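Local coordinates for protein AvrRxo1-ORF1 (Xanthomonas oryzae pv. oryzicola, PDB 4Z8T) that is a type III effector with a polynucleotide kinase domain related to zeta toxins, probably a nucleotide-binding phosphotransferase, and binds its interactor AvrRxo1-ORF2, at residues G149-I154 with T176-E181; S222-V227 with E271-P276. One frame throughout, in Å; residues are numbered along the deposited sequence.

Overall arrangement
Contacts 1 and 2 are both largely buried, and each turns on an arginine that donates to a backbone carbonyl, yet they share no segment and lie about 27 Å apart, centre to centre. Contact 1 sits by the edge strand 154-157 of the central sheet, where the loop before that strand meets the end of helix 163-176 and the start of strand 179-185; no other protein chain of the assembly touches it. Contact 2 joins the junction of helices 210-222 and 224-233 to the chain leaving helix 267-272. Strand 179-185 links the two, since Asp-184 near its end pairs with the arginine of contact 2, where AvrRxo1-ORF2 also packs.

Contact 1 of 2, residues G149-I154 with T176-E181; sequences GAIASI and TGRKVE. With ACT (acetate ion), chain I.
Two nitrogens of Arg-178 converge on a single acceptor, the carbonyl oxygen of Ala-152. NE and NH2 each lie 2.8 Å from Ala-152 O, with N-H...O angles of 143° and 144°, as expected when two N-H groups share one oxygen at the guanidinium edge. The NH2 donor approaches in the carbonyl plane, whereas NE is tilted from it. On the remaining side, NH1 makes a weak bond of 2.9 Å to Thr-176 OG1, whose stronger link runs back to Leu-172 O. The carbonyls of Leu-141 and Arg-142 take further N-H groups of Arg-178.

Nonpolar contacts clamp the flat group from both faces. Ile-151 CG2 lies toward the rim of one face, 3.4 Å from Arg-178 CZ; chi1 of -78° sets CG2 anti to the backbone N and turns this methyl onto the guanidinium. Ile-154 CD1 lies over the centre of the opposite face, 4.0 Å from CZ of Arg-178. Ile-151 CG1 packs 3.6 Å from Thr-176 O.

A Schellman motif at Gly-177, with positive phi, ends helix 163-176 and turns the backbone into strand 179-185, a parallel strand of the P-loop NTPase-like sheet. Apart from this packing, Lys-179 NZ donates to O of an acetate ion, probably from the crystallisation liquor, at 2.6 Å, and to Ser-236 O.

Bonded at its edge and sandwiched by isoleucines, the guanidinium is fixed in rotation, and the surrounding carbonyl oxygens, with Thr-176 OG1, probably stabilise its positive charge.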
ATOM      1  N   GLY A 149      47.229  -1.398  21.861  1.00 28.60           N
ATOM      2  CA  GLY A 149      47.074   0.049  21.905  1.00 28.72           C
ATOM      3  C   GLY A 149      46.109   0.614  20.875  1.00 27.63           C
ATOM      4  O   GLY A 149      45.879   1.827  20.816  1.00 27.63           O
ATOM      5  N   ALA A 150      45.542  -0.268  20.056  1.00 26.68           N
ATOM      6  CA  ALA A 150      44.587   0.152  19.041  1.00 26.24           C
ATOM      7  C   ALA A 150      43.236   0.411  19.693  1.00 22.19           C
ATOM      8  O   ALA A 150      42.911  -0.180  20.730  1.00 22.11           O
ATOM      9  CB  ALA A 150      44.452  -0.905  17.965  1.00 25.58           C
ATOM     10  N   ILE A 151      42.467   1.304  19.084  1.00 22.56           N
ATOM     11  CA  ILE A 151      41.114   1.593  19.538  1.00 21.25           C
ATOM     12  C   ILE A 151      40.295   0.308  19.434  1.00 19.42           C
ATOM     13  O   ILE A 151      40.371  -0.407  18.435  1.00 20.43           O
ATOM     14  CB  ILE A 151      40.494   2.725  18.683  1.00 24.31           C
ATOM     15  CG1 ILE A 151      41.046   4.083  19.134  1.00 24.70           C
ATOM     16  CG2 ILE A 151      38.985   2.738  18.779  1.00 23.09           C
ATOM     17  CD1 ILE A 151      40.494   4.567  20.476  1.00 26.10           C
ATOM     18  N   ALA A 152      39.516   0.008  20.471  1.00 18.68           N
ATOM     19  CA  ALA A 152      38.679  -1.185  20.488  1.00 18.65           C
ATOM     20  C   ALA A 152      37.481  -1.067  19.547  1.00 17.58           C
ATOM     21  O   ALA A 152      36.770  -0.066  19.554  1.00 19.03           O
ATOM     22  CB  ALA A 152      38.175  -1.439  21.903  1.00 17.64           C
ATOM     23  N   SER A 153      37.239  -2.113  18.766  1.00 15.42           N
ATOM     24  CA  SER A 153      36.002  -2.200  17.993  1.00 15.57           C
ATOM     25  C   SER A 153      34.844  -2.408  18.953  1.00 17.59           C
ATOM     26  O   SER A 153      34.994  -3.045  20.001  1.00 18.54           O
ATOM     27  CB  SER A 153      36.054  -3.363  17.008  1.00 16.52           C
ATOM     28  OG  SER A 153      36.875  -3.036  15.896  1.00 17.65           O
ATOM     29  N   ILE A 154      33.688  -1.863  18.603  1.00 15.51           N
ATOM     30  CA  ILE A 154      32.524  -1.934  19.482  1.00 15.46           C
ATOM     31  C   ILE A 154      31.281  -2.238  18.664  1.00 15.70           C
ATOM     32  O   ILE A 154      31.265  -2.074  17.446  1.00 16.11           O
ATOM     33  CB  ILE A 154      32.318  -0.625  20.296  1.00 17.76           C
ATOM     34  CG1 ILE A 154      32.031   0.559  19.364  1.00 18.38           C
ATOM     35  CG2 ILE A 154      33.526  -0.338  21.173  1.00 19.33           C
ATOM     36  CD1 ILE A 154      31.812   1.898  20.103  1.00 22.65           C
ATOM     37  N   THR A 176      36.944   8.921  16.876  1.00 23.40           N
ATOM     38  CA  THR A 176      37.730   7.869  17.506  1.00 22.52           C
ATOM     39  C   THR A 176      38.473   7.009  16.502  1.00 23.37           C
ATOM     40  O   THR A 176      39.106   6.029  16.883  1.00 28.22           O
ATOM     41  CB  THR A 176      36.865   6.963  18.403  1.00 24.90           C
ATOM     42  OG1 THR A 176      35.834   6.356  17.607  1.00 22.41           O
ATOM     43  CG2 THR A 176      36.233   7.767  19.520  1.00 27.02           C
ATOM     44  N   GLY A 177      38.401   7.370  15.224  1.00 22.43           N
ATOM     45  CA  GLY A 177      39.135   6.656  14.198  1.00 23.39           C
ATOM     46  C   GLY A 177      38.586   5.264  13.938  1.00 24.10           C
ATOM     47  O   GLY A 177      39.342   4.341  13.630  1.00 25.97           O
ATOM     48  N   ARG A 178      37.274   5.108  14.066  1.00 21.15           N
ATOM     49  CA  ARG A 178      36.637   3.827  13.756  1.00 18.70           C
ATOM     50  C   ARG A 178      35.897   3.897  12.431  1.00 20.68           C
ATOM     51  O   ARG A 178      35.307   4.936  12.100  1.00 19.63           O
ATOM     52  CB  ARG A 178      35.623   3.469  14.840  1.00 18.40           C
ATOM     53  CG  ARG A 178      36.213   3.130  16.201  1.00 18.36           C
ATOM     54  CD  ARG A 178      35.089   2.722  17.135  1.00 19.37           C
ATOM     55  NE  ARG A 178      35.557   2.215  18.425  1.00 20.16           N
ATOM     56  CZ  ARG A 178      35.667   2.941  19.533  1.00 21.25           C
ATOM     57  NH1 ARG A 178      35.363   4.236  19.536  1.00 21.31           N
ATOM     58  NH2 ARG A 178      36.091   2.364  20.648  1.00 21.39           N
ATOM     59  N   LYS A 179      35.898   2.786  11.692  1.00 17.44           N
ATOM     60  CA  LYS A 179      35.029   2.633  10.523  1.00 20.27           C
ATOM     61  C   LYS A 179      33.628   2.353  11.051  1.00 21.76           C
ATOM     62  O   LYS A 179      33.484   1.872  12.169  1.00 22.70           O
ATOM     63  CB  LYS A 179      35.462   1.425   9.690  1.00 21.46           C
ATOM     64  CG  LYS A 179      36.755   1.604   8.938  1.00 25.88           C
ATOM     65  CD  LYS A 179      36.564   2.555   7.778  1.00 27.83           C
ATOM     66  CE  LYS A 179      37.809   2.604   6.915  1.00 31.62           C
ATOM     67  NZ  LYS A 179      37.721   3.737   5.951  1.00 34.17           N
ATOM     68  N   VAL A 180      32.604   2.664  10.260  1.00 17.51           N
ATOM     69  CA  VAL A 180      31.247   2.246  10.589  1.00 19.48           C
ATOM     70  C   VAL A 180      30.841   1.108   9.667  1.00 18.44           C
ATOM     71  O   VAL A 180      30.784   1.286   8.450  1.00 19.55           O
ATOM     72  CB  VAL A 180      30.236   3.399  10.447  1.00 18.95           C
ATOM     73  CG1 VAL A 180      28.827   2.898  10.748  1.00 18.43           C
ATOM     74  CG2 VAL A 180      30.594   4.527  11.390  1.00 18.81           C
ATOM     75  N   GLU A 181      30.567  -0.060  10.238  1.00 17.42           N
ATOM     76  CA  GLU A 181      30.056  -1.177   9.465  1.00 18.04           C
ATOM     77  C   GLU A 181      28.600  -1.317   9.874  1.00 19.56           C
ATOM     78  O   GLU A 181      28.301  -1.738  10.984  1.00 18.55           O
ATOM     79  CB  GLU A 181      30.831  -2.456   9.790  1.00 20.70           C
ATOM     80  CG  GLU A 181      30.491  -3.628   8.901  1.00 29.98           C
ATOM     81  CD  GLU A 181      31.028  -3.479   7.475  1.00 26.75           C
ATOM     82  OE1 GLU A 181      31.958  -2.651   7.232  1.00 31.41           O
ATOM     83  OE2 GLU A 181      30.524  -4.212   6.589  1.00 37.01           O
TER
HETATM   84  C   ACT I 507      37.622   6.186   8.681  1.00 37.45           C
HETATM   85  O   ACT I 507      38.041   5.640   7.640  1.00 40.26           O
HETATM   86  OXT ACT I 507      38.099   5.741   9.756  1.00 41.06           O
HETATM   87  CH3 ACT I 507      36.622   7.308   8.625  1.00 35.01           C

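Contact 2 of 2, residues S222-V227 with E271-P276; sequences SNRMYV and EKITSP
The backbones come closest at Ser-222 and Ser-275, whose CA atoms are 5.7 Å apart, and at Arg-224 and Thr-274, as the junction between helices 210-222 and 224-233 passes the chain just beyond helix 267-272. Arg-224 NH1 donates to Ile-273 O at 2.9 Å, with an N-H...O angle of 153°; the oxygen lies at the guanidinium edge and the donor in the carbonyl plane. A bend at chi3 (-83°) brings NH1 round to this carbonyl. The same guanidinium forms salt bridges through NE with Asp-184, on strand 179-185 of the central sheet, and through NH1 with Asp-186. The Arg-224 side chain lies near a probable Walker A loop, in keeping with the zeta-toxin kinase fold.

Selenomethionine Met-225 crosses Thr-274 obliquely: its CG is 3.6 Å from CG2 of Thr-274, whose hydroxyl bonds back to Tyr-270 O, while SE lies alongside Thr-274 CB at 3.9 Å. A water accepts from Met-225 N at 2.9 Å and bonds weakly to Thr-274 O. At the margin, Pro-276 CG rests 3.8 Å from Ser-222 OG, which is bonded to Val-218 O. His-13 and Leu-16 of an AvrRxo1-ORF2 chain pack against Met-225 and Thr-274, respectively.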
ATOM      1  N   SER A 222      11.220   5.683   7.614  1.00 16.63           N
ATOM      2  CA  SER A 222      11.213   7.068   7.123  1.00 18.16           C
ATOM      3  C   SER A 222      12.608   7.675   7.017  1.00 20.24           C
ATOM      4  O   SER A 222      12.854   8.550   6.172  1.00 19.82           O
ATOM      5  CB  SER A 222      10.333   7.959   8.010  1.00 21.25           C
ATOM      6  OG  SER A 222       8.974   7.562   7.914  1.00 26.10           O
ATOM      7  N   ASN A 223      13.517   7.222   7.873  1.00 16.88           N
ATOM      8  CA  ASN A 223      14.864   7.774   7.910  1.00 16.85           C
ATOM      9  C   ASN A 223      15.926   6.895   7.277  1.00 16.37           C
ATOM     10  O   ASN A 223      17.106   7.215   7.325  1.00 16.92           O
ATOM     11  CB  ASN A 223      15.249   8.105   9.348  1.00 20.16           C
ATOM     12  CG  ASN A 223      14.436   9.242   9.896  1.00 28.14           C
ATOM     13  OD1 ASN A 223      14.544  10.370   9.410  1.00 31.93           O
ATOM     14  ND2 ASN A 223      13.616   8.966  10.902  1.00 23.46           N
ATOM     15  N   ARG A 224      15.503   5.795   6.661  1.00 15.51           N
ATOM     16  CA  ARG A 224      16.436   4.842   6.073  1.00 14.94           C
ATOM     17  C   ARG A 224      17.300   5.429   4.955  1.00 15.45           C
ATOM     18  O   ARG A 224      18.510   5.191   4.910  1.00 16.17           O
ATOM     19  CB  ARG A 224      15.638   3.635   5.558  1.00 14.67           C
ATOM     20  CG  ARG A 224      16.462   2.551   4.890  1.00 15.41           C
ATOM     21  CD  ARG A 224      15.703   1.249   4.981  1.00 14.64           C
ATOM     22  NE  ARG A 224      15.909   0.596   6.276  1.00 14.88           N
ATOM     23  CZ  ARG A 224      14.988  -0.113   6.930  1.00 15.64           C
ATOM     24  NH1 ARG A 224      13.769  -0.237   6.435  1.00 15.73           N
ATOM     25  NH2 ARG A 224      15.306  -0.700   8.087  1.00 16.16           N
HETATM   26  N   MSE A 225      16.692   6.195   4.055  1.00 16.07           N
HETATM   27  CA  MSE A 225      17.453   6.693   2.918  1.00 15.84           C
HETATM   28  C   MSE A 225      18.465   7.762   3.341  1.00 15.38           C
HETATM   29  O   MSE A 225      19.504   7.926   2.692  1.00 15.53           O
HETATM   30  CB  MSE A 225      16.531   7.163   1.795  1.00 18.35           C
HETATM   31  CG  MSE A 225      15.784   5.995   1.187  1.00 17.39           C
HETATM   32 SE   MSE A 225      14.662   6.520  -0.316  1.00 23.74          SE
HETATM   33  CE  MSE A 225      15.959   6.275  -1.699  1.00 21.99           C
ATOM     34  N   TYR A 226      18.178   8.457   4.437  1.00 15.29           N
ATOM     35  CA  TYR A 226      19.152   9.396   4.996  1.00 18.70           C
ATOM     36  C   TYR A 226      20.416   8.662   5.416  1.00 16.61           C
ATOM     37  O   TYR A 226      21.539   9.137   5.190  1.00 17.41           O
ATOM     38  CB  TYR A 226      18.572  10.151   6.197  1.00 18.76           C
ATOM     39  CG  TYR A 226      19.585  11.039   6.880  1.00 18.96           C
ATOM     40  CD1 TYR A 226      20.400  10.552   7.901  1.00 19.14           C
ATOM     41  CD2 TYR A 226      19.741  12.362   6.495  1.00 22.54           C
ATOM     42  CE1 TYR A 226      21.342  11.364   8.520  1.00 23.58           C
ATOM     43  CE2 TYR A 226      20.673  13.176   7.115  1.00 24.62           C
ATOM     44  CZ  TYR A 226      21.467  12.675   8.119  1.00 24.40           C
ATOM     45  OH  TYR A 226      22.397  13.495   8.727  1.00 25.64           O
ATOM     46  N   VAL A 227      20.246   7.497   6.040  1.00 14.82           N
ATOM     47  CA  VAL A 227      21.405   6.709   6.426  1.00 16.07           C
ATOM     48  C   VAL A 227      22.203   6.277   5.196  1.00 17.03           C
ATOM     49  O   VAL A 227      23.418   6.392   5.168  1.00 16.04           O
ATOM     50  CB  VAL A 227      20.983   5.467   7.255  1.00 15.08           C
ATOM     51  CG1 VAL A 227      22.215   4.659   7.658  1.00 18.01           C
ATOM     52  CG2 VAL A 227      20.206   5.911   8.477  1.00 17.43           C
ATOM     53  N   GLU A 271      11.862   0.010  -2.825  1.00 18.15           N
ATOM     54  CA  GLU A 271      10.729   0.932  -2.892  1.00 16.19           C
ATOM     55  C   GLU A 271       9.811   0.741  -1.677  1.00 17.68           C
ATOM     56  O   GLU A 271       9.358   1.708  -1.063  1.00 19.71           O
ATOM     57  CB  GLU A 271       9.964   0.750  -4.216  1.00 18.04           C
ATOM     58  CG  GLU A 271       8.810   1.742  -4.401  1.00 20.15           C
ATOM     59  CD  GLU A 271       8.128   1.623  -5.753  1.00 28.10           C
ATOM     60  OE1 GLU A 271       8.503   0.727  -6.540  1.00 33.16           O
ATOM     61  OE2 GLU A 271       7.198   2.426  -6.030  1.00 26.43           O
ATOM     62  N   LYS A 272       9.563  -0.493  -1.334  1.00 16.75           N
ATOM     63  CA  LYS A 272       8.699  -0.740  -0.228  1.00 17.96           C
ATOM     64  C   LYS A 272       9.214  -0.366   1.169  1.00 18.26           C
ATOM     65  O   LYS A 272       8.531   0.214   1.953  1.00 18.42           O
ATOM     66  CB  LYS A 272       8.219  -2.199  -0.302  1.00 20.38           C
ATOM     67  CG  LYS A 272       7.283  -2.624   0.725  1.00 28.42           C
ATOM     68  CD  LYS A 272       7.117  -4.135   0.745  1.00 36.30           C
ATOM     69  CE  LYS A 272       6.103  -4.576  -0.284  1.00 44.78           C
ATOM     70  NZ  LYS A 272       5.047  -3.544  -0.489  1.00 46.03           N
ATOM     71  N   ILE A 273      10.449  -0.715   1.428  1.00 15.68           N
ATOM     72  CA  ILE A 273      10.943  -0.656   2.806  1.00 15.45           C
ATOM     73  C   ILE A 273      11.617   0.675   3.153  1.00 17.43           C
ATOM     74  O   ILE A 273      12.263   0.814   4.197  1.00 17.45           O
ATOM     75  CB  ILE A 273      11.817  -1.894   3.176  1.00 16.44           C
ATOM     76  CG1 ILE A 273      13.181  -1.838   2.494  1.00 13.66           C
ATOM     77  CG2 ILE A 273      11.047  -3.205   2.848  1.00 15.70           C
ATOM     78  CD1 ILE A 273      14.100  -3.024   2.855  1.00 16.50           C
ATOM     79  N   THR A 274      11.428   1.665   2.283  1.00 16.16           N
ATOM     80  CA  THR A 274      11.875   3.020   2.563  1.00 16.02           C
ATOM     81  C   THR A 274      10.685   3.942   2.853  1.00 18.89           C
ATOM     82  O   THR A 274      10.839   5.175   2.926  1.00 19.51           O
ATOM     83  CB  THR A 274      12.704   3.580   1.395  1.00 15.72           C
ATOM     84  OG1 THR A 274      11.959   3.418   0.181  1.00 17.67           O
ATOM     85  CG2 THR A 274      14.038   2.840   1.259  1.00 16.21           C
ATOM     86  N   SER A 275       9.516   3.327   3.039  1.00 21.36           N
ATOM     87  CA  SER A 275       8.253   4.025   3.290  1.00 23.61           C
ATOM     88  C   SER A 275       7.418   3.292   4.345  1.00 22.67           C
ATOM     89  O   SER A 275       7.364   2.069   4.358  1.00 22.34           O
ATOM     90  CB  SER A 275       7.479   4.117   1.966  1.00 27.87           C
ATOM     91  OG  SER A 275       6.082   4.084   2.170  1.00 33.35           O
ATOM     92  N   PRO A 276       6.743   4.034   5.233  1.00 26.42           N
ATOM     93  CA  PRO A 276       5.974   3.383   6.308  1.00 30.10           C
ATOM     94  C   PRO A 276       4.557   2.886   5.955  1.00 35.27           C
ATOM     95  O   PRO A 276       3.904   2.298   6.826  1.00 36.09           O
ATOM     96  CB  PRO A 276       5.888   4.481   7.375  1.00 28.87           C
ATOM     97  CG  PRO A 276       5.957   5.753   6.601  1.00 31.69           C
ATOM     98  CD  PRO A 276       6.848   5.492   5.421  1.00 27.05           C
TER
HETATM   99  O   HOH W   1      13.841   6.318   3.800  1.00 17.54           O